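O-methyltransferase (Saccharopolyspora spinosa, PDB 4CE0) probably methylates the 4'-hydroxyl of the rhamnose on spinosyn, as a magnesium-containing, S-adenosyl-L-methionine-dependent O-methyltransferase of antibiotic biosynthesis. Local coordinates at residues A[50-55]-A[147-152]; A[180-185]-A[197-202]; A[212-217]-A[221-226]. One frame throughout, in Å; residues are numbered along the deposited sequence.

Interaction 1: residues A[50-55]-A[147-152]; sequences VAHTMI and RQNFAR. With SAH (S-adenosyl-L-homocysteine), chain B.
The loop that borders the amino-acid end of the cofactor pocket in this Rossmann-like methyltransferase meets helix 143-152 through one imidazole: His52 is covered on one face by Asn149 and approached at its edge by Arg152. CB of Asn149 stands 4.3 Å from the centroid of the His52 ring, 11° off the normal, a CH-pi contact, and the Asn149 amide continues past the NE2 and CD2 side with its plane inclined to the ring by 34°. Although Asn149 OD1 comes within 3.4 Å of His52 NE2, the angle is too poor for a hydrogen bond; the amide is held instead through ND2, which bonds to the carbonyl of Arg86. NH1 of Arg152 lies near the plane of the imidazole. A water sits close to both Arg152 NH1 and His52 NE2, 3.3 Å from the latter, but this bridge is doubtful because its other leg is very short. The other ring nitrogen, ND1, is hydrogen-bonded to the hydroxyl of Tyr153, which probably limits the rotation of the imidazole. Tyr21 of the second subunit bonds to the backbone N of His52 and also meets its ring, placing the contact at the dimer interface. Immediately after His52 the loop turns to S-adenosyl-L-homocysteine. Met54, bent at its last torsion, carries its CE to 3.9 Å from the ligand SD, while its CG packs near the amino nitrogen. Ile55 lays CG2 beside the carboxylate. With OG1 of Thr53 anti to the backbone N (chi1 -173°), the hydroxyl faces both ways: it accepts a nearly straight capping bond from Ile55 N, 3.2 Å long, ahead of helix 56-73, and donates to the carboxylate atom OXT of the ligand at 2.6 Å.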
loop_
_atom_site.group_PDB
_atom_site.type_symbol
_atom_site.label_atom_id
_atom_site.label_comp_id
_atom_site.label_asym_id
_atom_site.label_seq_id
_atom_site.Cartn_x
_atom_site.Cartn_y
_atom_site.Cartn_z
ATOM N N VAL A 50 10.809 -10.696 -0.817
ATOM C CA VAL A 50 10.366 -9.681 -1.767
ATOM C C VAL A 50 10.284 -8.243 -1.203
ATOM O O VAL A 50 10.401 -7.322 -1.981
ATOM C CB VAL A 50 9.071 -10.082 -2.522
ATOM C CG1 VAL A 50 9.340 -11.308 -3.392
ATOM C CG2 VAL A 50 7.936 -10.343 -1.579
ATOM N N ALA A 51 10.112 -8.049 0.108
ATOM C CA ALA A 51 9.937 -6.678 0.669
ATOM C C ALA A 51 11.036 -5.699 0.238
ATOM O O ALA A 51 12.173 -6.099 0.038
ATOM C CB ALA A 51 9.883 -6.709 2.183
ATOM N N HIS A 52 10.687 -4.418 0.140
ATOM C CA HIS A 52 11.603 -3.399 -0.368
ATOM C C HIS A 52 12.485 -2.791 0.707
ATOM O O HIS A 52 13.452 -2.073 0.410
ATOM C CB HIS A 52 10.831 -2.318 -1.100
ATOM C CG HIS A 52 10.289 -2.771 -2.418
ATOM N ND1 HIS A 52 9.100 -2.301 -2.946
ATOM C CD2 HIS A 52 10.753 -3.680 -3.309
ATOM C CE1 HIS A 52 8.877 -2.880 -4.109
ATOM N NE2 HIS A 52 9.864 -3.736 -4.347
ATOM N N THR A 53 12.161 -3.088 1.950
ATOM C CA THR A 53 13.061 -2.784 3.054
ATOM C C THR A 53 13.127 -3.943 4.024
ATOM O O THR A 53 12.159 -4.688 4.172
ATOM C CB THR A 53 12.631 -1.509 3.840
ATOM O OG1 THR A 53 13.645 -1.192 4.794
ATOM C CG2 THR A 53 11.312 -1.714 4.576
ATOM N N MET A 54 14.279 -4.058 4.692
ATOM C CA MET A 54 14.522 -5.081 5.676
ATOM C C MET A 54 14.431 -4.512 7.103
ATOM O O MET A 54 14.520 -5.259 8.088
ATOM C CB MET A 54 15.881 -5.758 5.409
ATOM C CG MET A 54 17.112 -4.946 5.803
ATOM S SD MET A 54 18.651 -5.880 5.635
ATOM C CE MET A 54 18.831 -6.082 3.862
ATOM N N ILE A 55 14.198 -3.201 7.237
ATOM C CA ILE A 55 14.291 -2.603 8.571
ATOM C C ILE A 55 13.110 -2.793 9.518
ATOM O O ILE A 55 13.243 -2.480 10.698
ATOM C CB ILE A 55 14.682 -1.083 8.529
ATOM C CG1 ILE A 55 13.515 -0.230 8.068
ATOM C CG2 ILE A 55 15.913 -0.904 7.686
ATOM C CD1 ILE A 55 13.756 1.298 8.143
ATOM N N ARG A 147 15.551 1.912 -9.031
ATOM C CA ARG A 147 14.807 2.933 -9.773
ATOM C C ARG A 147 13.373 2.400 -10.060
ATOM O O ARG A 147 12.370 3.112 -9.856
ATOM C CB ARG A 147 15.534 3.307 -11.106
ATOM C CG ARG A 147 16.472 4.564 -11.051
ATOM C CD ARG A 147 17.076 5.009 -12.456
ATOM N NE ARG A 147 16.044 5.531 -13.377
ATOM C CZ ARG A 147 15.627 6.797 -13.378
ATOM N NH1 ARG A 147 16.158 7.701 -12.532
ATOM N NH2 ARG A 147 14.670 7.175 -14.214
ATOM N N GLN A 148 13.290 1.162 -10.562
ATOM C CA GLN A 148 12.023 0.495 -10.865
ATOM C C GLN A 148 11.143 0.453 -9.591
ATOM O O GLN A 148 9.930 0.722 -9.641
ATOM C CB GLN A 148 12.263 -0.937 -11.395
ATOM C CG GLN A 148 12.797 -1.035 -12.852
ATOM C CD GLN A 148 13.267 -2.458 -13.253
ATOM O OE1 GLN A 148 13.639 -3.279 -12.404
ATOM N NE2 GLN A 148 13.256 -2.742 -14.568
ATOM N N ASN A 149 11.758 0.104 -8.460
ATOM C CA ASN A 149 11.045 0.023 -7.184
ATOM C C ASN A 149 10.411 1.364 -6.837
ATOM O O ASN A 149 9.260 1.403 -6.455
ATOM C CB ASN A 149 11.965 -0.480 -6.062
ATOM C CG ASN A 149 12.311 -1.945 -6.229
ATOM O OD1 ASN A 149 11.644 -2.657 -6.988
ATOM N ND2 ASN A 149 13.342 -2.400 -5.543
ATOM N N PHE A 150 11.142 2.465 -7.010
ATOM C CA PHE A 150 10.574 3.781 -6.700
ATOM C C PHE A 150 9.364 4.027 -7.607
ATOM O O PHE A 150 8.344 4.594 -7.158
ATOM C CB PHE A 150 11.587 4.912 -6.893
ATOM C CG PHE A 150 12.355 5.309 -5.657
ATOM C CD1 PHE A 150 13.495 4.605 -5.288
ATOM C CD2 PHE A 150 11.998 6.433 -4.918
ATOM C CE1 PHE A 150 14.260 4.967 -4.161
ATOM C CE2 PHE A 150 12.752 6.817 -3.775
ATOM C CZ PHE A 150 13.892 6.077 -3.405
ATOM N N ALA A 151 9.478 3.592 -8.863
ATOM C CA ALA A 151 8.476 3.877 -9.875
ATOM C C ALA A 151 7.230 3.083 -9.560
ATOM O O ALA A 151 6.133 3.482 -9.890
ATOM C CB ALA A 151 9.008 3.533 -11.302
ATOM N N ARG A 152 7.381 1.974 -8.864
ATOM C CA ARG A 152 6.206 1.187 -8.486
ATOM C C ARG A 152 5.288 1.964 -7.573
ATOM O O ARG A 152 4.079 1.745 -7.591
ATOM C CB ARG A 152 6.613 -0.153 -7.877
ATOM C CG ARG A 152 7.166 -1.063 -8.976
ATOM C CD ARG A 152 8.014 -2.200 -8.478
ATOM N NE ARG A 152 7.608 -3.443 -9.135
ATOM C CZ ARG A 152 7.961 -4.649 -8.714
ATOM N NH1 ARG A 152 8.733 -4.784 -7.628
ATOM N NH2 ARG A 152 7.525 -5.725 -9.356
HETATM N N SAH B . 16.617 -2.515 3.648
HETATM C CA SAH B . 17.845 -1.892 4.168
HETATM C CB SAH B . 19.091 -2.061 3.334
HETATM C CG SAH B . 20.525 -1.735 3.749
HETATM S SD SAH B . 21.451 -3.245 3.341
HETATM C C SAH B . 17.396 -0.487 4.106
HETATM O O SAH B . 18.283 0.347 4.184
HETATM O OXT SAH B . 16.022 -0.471 3.976
HETATM C "C5'" SAH B . 23.161 -2.613 3.200
HETATM C "C4'" SAH B . 23.428 -1.787 1.933
HETATM O "O4'" SAH B . 24.615 -1.035 2.071
HETATM C "C3'" SAH B . 23.627 -2.618 0.661
HETATM O "O3'" SAH B . 22.672 -2.181 -0.283
HETATM C "C2'" SAH B . 25.068 -2.384 0.190
HETATM O "O2'" SAH B . 25.329 -2.379 -1.230
HETATM C "C1'" SAH B . 25.379 -1.046 0.866
HETATM N N9 SAH B . 26.794 -0.786 1.222
HETATM C C8 SAH B . 27.436 -1.258 2.347
HETATM N N7 SAH B . 28.679 -0.758 2.351
HETATM C C5 SAH B . 28.836 0.053 1.282
HETATM C C6 SAH B . 29.902 0.815 0.798
HETATM N N6 SAH B . 31.068 0.854 1.439
HETATM N N1 SAH B . 29.756 1.536 -0.363
HETATM C C2 SAH B . 28.562 1.546 -1.055
HETATM N N3 SAH B . 27.532 0.766 -0.583
HETATM C C4 SAH B . 27.643 0.062 0.578
HETATM O O HOH W 1 10.372 -6.253 -6.388
#

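Interaction 2: residues A[180-185]-A[197-202]; sequences AVLRLD and RNLYPK. With MG (magnesium ion), chain C; SAH (S-adenosyl-L-homocysteine), chain B.
Apolar contact joins the two segments. Leu182, on strand 179-184, reaches toward the end of helix 189-199 with CG anti to the backbone N (chi1 168°), which brings both its methyls against the helix. Leu182 CD1 meets Leu199 CD1 at 3.7 Å, the two side chains crossing at about a right angle, and Leu182 CD2 sits 3.8 Å from the backbone N of Tyr200, in the 3-10 segment 200-202. All three residues are buried.

Ionic and metal interactions occupy the other end of the strand. Arg183, its chain extended, turns NH1 to Asp185 OD2 in a 3.0 Å salt bridge; the acceptor lies in the guanidinium plane, whereas the donor comes from above the carboxylate plane. Glu81 also pairs with this guanidinium. Asp185 divides its oxygens: OD1 binds magnesium at 2.0 Å, and OD2 accepts from a metal-bound water as well as from Arg183, which probably fixes the carboxylate's rotation.

Strand 179-184, helix 189-199 and the adjoining parallel strand 207-211 form a beta-alpha-beta crossover of the Rossmann-like methyltransferase fold, with the metal ligand just beyond the first strand's C-terminal end.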
loop_
_atom_site.group_PDB
_atom_site.type_symbol
_atom_site.label_atom_id
_atom_site.label_comp_id
_atom_site.label_asym_id
_atom_site.label_seq_id
_atom_site.Cartn_x
_atom_site.Cartn_y
_atom_site.Cartn_z
ATOM N N ALA A 180 19.184 17.243 6.618
ATOM C CA ALA A 180 18.389 17.314 7.829
ATOM C C ALA A 180 18.269 15.940 8.463
ATOM O O ALA A 180 18.019 15.820 9.667
ATOM C CB ALA A 180 17.006 17.855 7.506
ATOM N N VAL A 181 18.386 14.895 7.648
ATOM C CA VAL A 181 18.350 13.523 8.156
ATOM C C VAL A 181 19.431 12.695 7.472
ATOM O O VAL A 181 19.583 12.726 6.276
ATOM C CB VAL A 181 16.943 12.849 7.940
ATOM C CG1 VAL A 181 16.964 11.358 8.285
ATOM C CG2 VAL A 181 15.863 13.576 8.686
ATOM N N LEU A 182 20.174 11.931 8.251
ATOM C CA LEU A 182 21.258 11.112 7.723
ATOM C C LEU A 182 21.048 9.729 8.281
ATOM O O LEU A 182 21.146 9.523 9.499
ATOM C CB LEU A 182 22.633 11.687 8.147
ATOM C CG LEU A 182 23.861 10.789 7.920
ATOM C CD1 LEU A 182 24.007 10.469 6.425
ATOM C CD2 LEU A 182 25.160 11.419 8.493
ATOM N N ARG A 183 20.691 8.789 7.406
ATOM C CA ARG A 183 20.424 7.413 7.818
ATOM C C ARG A 183 21.569 6.501 7.372
ATOM O O ARG A 183 21.924 6.477 6.201
ATOM C CB ARG A 183 19.079 6.927 7.292
ATOM C CG ARG A 183 18.648 5.594 7.884
ATOM C CD ARG A 183 17.231 5.149 7.458
ATOM N NE ARG A 183 16.796 4.302 8.538
ATOM C CZ ARG A 183 17.107 3.021 8.673
ATOM N NH1 ARG A 183 17.743 2.361 7.701
ATOM N NH2 ARG A 183 16.723 2.400 9.778
ATOM N N LEU A 184 22.182 5.806 8.334
ATOM C CA LEU A 184 23.324 4.908 8.065
ATOM C C LEU A 184 22.850 3.480 8.180
ATOM O O LEU A 184 22.336 3.052 9.229
ATOM C CB LEU A 184 24.462 5.137 9.030
ATOM C CG LEU A 184 25.462 6.239 8.719
ATOM C CD1 LEU A 184 24.811 7.589 8.674
ATOM C CD2 LEU A 184 26.524 6.203 9.779
ATOM N N ASP A 185 22.970 2.755 7.088
ATOM C CA ASP A 185 22.562 1.370 7.083
ATOM C C ASP A 185 23.527 0.600 6.214
ATOM O O ASP A 185 23.130 -0.206 5.390
ATOM C CB ASP A 185 21.112 1.232 6.598
ATOM C CG ASP A 185 20.443 -0.049 7.090
ATOM O OD1 ASP A 185 21.163 -0.920 7.667
ATOM O OD2 ASP A 185 19.196 -0.182 6.913
ATOM N N ARG A 197 32.138 10.406 8.607
ATOM C CA ARG A 197 33.214 11.383 8.330
ATOM C C ARG A 197 32.830 12.389 7.238
ATOM O O ARG A 197 33.094 13.580 7.355
ATOM C CB ARG A 197 34.493 10.693 7.886
ATOM C CG ARG A 197 35.224 9.988 9.003
ATOM C CD ARG A 197 36.678 9.610 8.644
ATOM N NE ARG A 197 37.217 8.750 9.690
ATOM C CZ ARG A 197 37.523 9.173 10.915
ATOM N NH1 ARG A 197 37.391 10.462 11.239
ATOM N NH2 ARG A 197 37.968 8.313 11.818
ATOM N N ASN A 198 32.203 11.908 6.173
ATOM C CA ASN A 198 31.886 12.764 5.049
ATOM C C ASN A 198 30.544 13.493 5.129
ATOM O O ASN A 198 30.419 14.584 4.562
ATOM C CB ASN A 198 31.996 11.966 3.740
ATOM C CG ASN A 198 33.434 11.436 3.499
ATOM O OD1 ASN A 198 34.325 12.213 3.230
ATOM N ND2 ASN A 198 33.634 10.126 3.589
ATOM N N LEU A 199 29.539 12.920 5.803
ATOM C CA LEU A 199 28.196 13.514 5.747
ATOM C C LEU A 199 27.736 14.156 7.044
ATOM O O LEU A 199 26.932 15.085 7.023
ATOM C CB LEU A 199 27.165 12.485 5.260
ATOM C CG LEU A 199 27.421 11.871 3.883
ATOM C CD1 LEU A 199 26.305 10.852 3.557
ATOM C CD2 LEU A 199 27.515 12.944 2.788
ATOM N N TYR A 200 28.230 13.681 8.183
ATOM C CA TYR A 200 27.836 14.318 9.433
ATOM C C TYR A 200 28.082 15.823 9.456
ATOM O O TYR A 200 27.268 16.562 9.984
ATOM C CB TYR A 200 28.542 13.728 10.637
ATOM C CG TYR A 200 27.948 14.258 11.931
ATOM C CD1 TYR A 200 26.735 13.784 12.377
ATOM C CD2 TYR A 200 28.598 15.245 12.699
ATOM C CE1 TYR A 200 26.169 14.241 13.544
ATOM C CE2 TYR A 200 28.021 15.726 13.884
ATOM C CZ TYR A 200 26.795 15.198 14.296
ATOM O OH TYR A 200 26.156 15.603 15.460
ATOM N N PRO A 201 29.222 16.277 8.909
ATOM C CA PRO A 201 29.467 17.729 8.911
ATOM C C PRO A 201 28.399 18.510 8.136
ATOM O O PRO A 201 28.187 19.680 8.445
ATOM C CB PRO A 201 30.844 17.868 8.243
ATOM C CG PRO A 201 31.517 16.518 8.424
ATOM C CD PRO A 201 30.366 15.511 8.379
ATOM N N LYS A 202 27.714 17.868 7.184
ATOM C CA LYS A 202 26.668 18.539 6.398
ATOM C C LYS A 202 25.313 18.532 7.093
ATOM O O LYS A 202 24.346 19.163 6.613
ATOM C CB LYS A 202 26.518 17.869 5.019
ATOM C CG LYS A 202 27.695 18.110 4.103
ATOM C CD LYS A 202 27.793 17.091 2.978
ATOM C CE LYS A 202 28.992 17.417 2.074
ATOM N NZ LYS A 202 29.348 16.276 1.192
HETATM MG MG MG C . 20.462 -2.294 9.016
HETATM N N SAH B . 16.617 -2.515 3.648
HETATM C CA SAH B . 17.845 -1.892 4.168
HETATM C CB SAH B . 19.091 -2.061 3.334
HETATM C CG SAH B . 20.525 -1.735 3.749
HETATM S SD SAH B . 21.451 -3.245 3.341
HETATM C C SAH B . 17.396 -0.487 4.106
HETATM O O SAH B . 18.283 0.347 4.184
HETATM O OXT SAH B . 16.022 -0.471 3.976
HETATM C "C5'" SAH B . 23.161 -2.613 3.200
HETATM C "C4'" SAH B . 23.428 -1.787 1.933
HETATM O "O4'" SAH B . 24.615 -1.035 2.071
HETATM C "C3'" SAH B . 23.627 -2.618 0.661
HETATM O "O3'" SAH B . 22.672 -2.181 -0.283
HETATM C "C2'" SAH B . 25.068 -2.384 0.190
HETATM O "O2'" SAH B . 25.329 -2.379 -1.230
HETATM C "C1'" SAH B . 25.379 -1.046 0.866
HETATM N N9 SAH B . 26.794 -0.786 1.222
HETATM C C8 SAH B . 27.436 -1.258 2.347
HETATM N N7 SAH B . 28.679 -0.758 2.351
HETATM C C5 SAH B . 28.836 0.053 1.282
HETATM C C6 SAH B . 29.902 0.815 0.798
HETATM N N6 SAH B . 31.068 0.854 1.439
HETATM N N1 SAH B . 29.756 1.536 -0.363
HETATM C C2 SAH B . 28.562 1.546 -1.055
HETATM N N3 SAH B . 27.532 0.766 -0.583
HETATM C C4 SAH B . 27.643 0.062 0.578
HETATM O O HOH W 2 19.012 -3.110 7.620
HETATM O O HOH W 3 19.767 -4.249 9.959
HETATM O O HOH W 4 21.618 -3.714 8.020
#

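Interaction 3: residues A[212-217]-A[221-226]; sequences DDYFLP and DAVKGF. With MG (magnesium ion), chain C.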
loop_
_atom_site.group_PDB
_atom_site.type_symbol
_atom_site.label_atom_id
_atom_site.label_comp_id
_atom_site.label_asym_id
_atom_site.label_seq_id
_atom_site.Cartn_x
_atom_site.Cartn_y
_atom_site.Cartn_z
ATOM N N ASP A 212 21.236 2.317 11.841
ATOM C CA ASP A 212 20.259 1.260 11.758
ATOM C C ASP A 212 20.685 0.029 12.566
ATOM O O ASP A 212 19.832 -0.692 13.052
ATOM C CB ASP A 212 19.982 0.869 10.295
ATOM C CG ASP A 212 18.805 -0.086 10.168
ATOM O OD1 ASP A 212 17.653 0.383 10.306
ATOM O OD2 ASP A 212 19.016 -1.305 9.957
ATOM N N ASP A 213 21.994 -0.197 12.684
ATOM C CA ASP A 213 22.543 -1.372 13.365
ATOM C C ASP A 213 23.545 -0.987 14.433
ATOM O O ASP A 213 24.629 -1.583 14.542
ATOM C CB ASP A 213 23.245 -2.294 12.362
ATOM C CG ASP A 213 22.281 -2.933 11.407
ATOM O OD1 ASP A 213 21.681 -3.967 11.777
ATOM O OD2 ASP A 213 22.090 -2.378 10.309
ATOM N N TYR A 214 23.166 -0.024 15.252
ATOM C CA TYR A 214 24.040 0.445 16.319
ATOM C C TYR A 214 24.567 -0.670 17.220
ATOM O O TYR A 214 25.588 -0.486 17.869
ATOM C CB TYR A 214 23.306 1.437 17.205
ATOM C CG TYR A 214 24.169 1.959 18.327
ATOM C CD1 TYR A 214 25.412 2.521 18.080
ATOM C CD2 TYR A 214 23.742 1.881 19.638
ATOM C CE1 TYR A 214 26.218 2.989 19.133
ATOM C CE2 TYR A 214 24.520 2.345 20.701
ATOM C CZ TYR A 214 25.758 2.899 20.439
ATOM O OH TYR A 214 26.522 3.376 21.470
ATOM N N PHE A 215 23.887 -1.806 17.284
ATOM C CA PHE A 215 24.272 -2.814 18.291
ATOM C C PHE A 215 25.099 -3.901 17.691
ATOM O O PHE A 215 25.599 -4.783 18.378
ATOM C CB PHE A 215 23.066 -3.300 19.058
ATOM C CG PHE A 215 22.318 -2.163 19.680
ATOM C CD1 PHE A 215 22.934 -1.322 20.582
ATOM C CD2 PHE A 215 21.044 -1.876 19.296
ATOM C CE1 PHE A 215 22.253 -0.246 21.095
ATOM C CE2 PHE A 215 20.344 -0.800 19.815
ATOM C CZ PHE A 215 20.941 0.014 20.705
ATOM N N LEU A 216 25.315 -3.749 16.397
ATOM C CA LEU A 216 26.265 -4.533 15.663
ATOM C C LEU A 216 27.632 -4.006 16.071
ATOM O O LEU A 216 27.875 -2.803 15.926
ATOM C CB LEU A 216 26.033 -4.338 14.158
ATOM C CG LEU A 216 26.798 -5.231 13.177
ATOM C CD1 LEU A 216 26.217 -6.635 13.223
ATOM C CD2 LEU A 216 26.792 -4.673 11.722
ATOM N N PRO A 217 28.509 -4.872 16.643
ATOM C CA PRO A 217 29.888 -4.413 16.810
ATOM C C PRO A 217 30.429 -4.315 15.394
ATOM O O PRO A 217 30.071 -5.163 14.571
ATOM C CB PRO A 217 30.552 -5.541 17.611
ATOM C CG PRO A 217 29.775 -6.771 17.199
ATOM C CD PRO A 217 28.360 -6.299 16.985
ATOM N N ASP A 221 31.375 0.374 17.011
ATOM C CA ASP A 221 32.740 0.837 17.132
ATOM C C ASP A 221 33.041 2.061 16.271
ATOM O O ASP A 221 33.721 2.975 16.723
ATOM C CB ASP A 221 33.691 -0.328 16.861
ATOM C CG ASP A 221 33.725 -1.343 18.038
ATOM O OD1 ASP A 221 32.930 -1.208 19.009
ATOM O OD2 ASP A 221 34.545 -2.286 17.993
ATOM N N ALA A 222 32.513 2.117 15.047
ATOM C CA ALA A 222 32.689 3.311 14.245
ATOM C C ALA A 222 31.997 4.519 14.870
ATOM O O ALA A 222 32.547 5.614 14.878
ATOM C CB ALA A 222 32.205 3.098 12.806
ATOM N N VAL A 223 30.779 4.320 15.362
ATOM C CA VAL A 223 29.972 5.415 15.882
ATOM C C VAL A 223 30.615 5.998 17.137
ATOM O O VAL A 223 30.768 7.209 17.279
ATOM C CB VAL A 223 28.539 4.928 16.215
ATOM C CG1 VAL A 223 27.751 6.033 16.879
ATOM C CG2 VAL A 223 27.806 4.386 14.942
ATOM N N LYS A 224 30.986 5.127 18.064
ATOM C CA LYS A 224 31.702 5.576 19.241
ATOM C C LYS A 224 33.079 6.175 18.841
ATOM O O LYS A 224 33.464 7.248 19.322
ATOM C CB LYS A 224 31.811 4.424 20.252
ATOM C CG LYS A 224 30.441 4.047 20.844
ATOM C CD LYS A 224 30.433 2.730 21.614
ATOM C CE LYS A 224 31.378 2.773 22.800
ATOM N NZ LYS A 224 30.711 3.151 24.084
ATOM N N GLY A 225 33.800 5.524 17.935
ATOM C CA GLY A 225 35.108 6.036 17.542
ATOM C C GLY A 225 34.968 7.397 16.879
ATOM O O GLY A 225 35.728 8.317 17.145
ATOM N N PHE A 226 33.970 7.544 16.021
ATOM C CA PHE A 226 33.731 8.833 15.384
ATOM C C PHE A 226 33.282 9.881 16.414
ATOM O O PHE A 226 33.781 10.999 16.420
ATOM C CB PHE A 226 32.709 8.720 14.235
ATOM C CG PHE A 226 32.363 10.039 13.623
ATOM C CD1 PHE A 226 33.258 10.684 12.783
ATOM C CD2 PHE A 226 31.169 10.668 13.930
ATOM C CE1 PHE A 226 32.954 11.924 12.250
ATOM C CE2 PHE A 226 30.856 11.896 13.383
ATOM C CZ PHE A 226 31.746 12.520 12.541
HETATM MG MG MG C . 20.462 -2.294 9.016
HETATM O O HOH W 3 19.767 -4.249 9.959
HETATM O O HOH W 2 19.012 -3.110 7.620
HETATM O O HOH W 4 21.618 -3.714 8.020
#
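In the magnesium-binding loop that follows strand 207-211, Tyr214 lays its ring beside Val223 and Lys224 of helix 219-230. CE1 of Tyr214 lies 4.1 Å from CG1 of Val223, an apolar contact made obliquely to the ring. Farther out, Tyr214 OH rests 4.0 Å from CD of Lys224, against the aliphatic part of a chain that bends at chi3 and chi4. Tyr214 extends this far because its CG is anti to the backbone N (chi1 -180°). Its root is packed too, since CB stands over the face of the Phe215 ring.

A type I turn from Asp213 to Leu216, with a 2.9 Å bond from Leu216 N to Asp213 O, reverses the chain between the metal and the helix. On the metal side, Asp212 OD2 at 2.0 Å and Asp213 OD2 at 2.1 Å bind magnesium, joined by Asp185 and three waters in a six-ligand shell. One of these waters also donates to Asp213 OD1 at 2.7 Å, while Asp212 OD1 is paired with Arg59, so each carboxylate is held through both oxygens. Around the contact, strand 244-247 packs on Tyr214 through Ala244 and on Val223 through Trp246, and helix 189-199 meets Ala222 and Phe226 along helix 219-230.

In the fold
Interactions 1 and 2 are buried, interaction 3 only partly so, and the first lies across the chain's centre from the other two. Interaction 1, at the dimer interface, sets an imidazole against an amide and a guanidinium, with its polar bonds mostly to residues outside the two segments, whereas the cross-segment contacts of 2 and 3 are apolar and fix a helix against a strand or loop. Residues 50-55 and 180-185 both touch S-adenosyl-L-homocysteine, while 180-185 and 212-217 supply the three aspartates of one magnesium. Ile55 packs on Asp185 and Asp212; the Arg183-Asp212 salt bridge is modelled too short to be taken literally. Away from the metal, Phe226 of interaction 3 packs on Arg197 and Tyr200 of interaction 2.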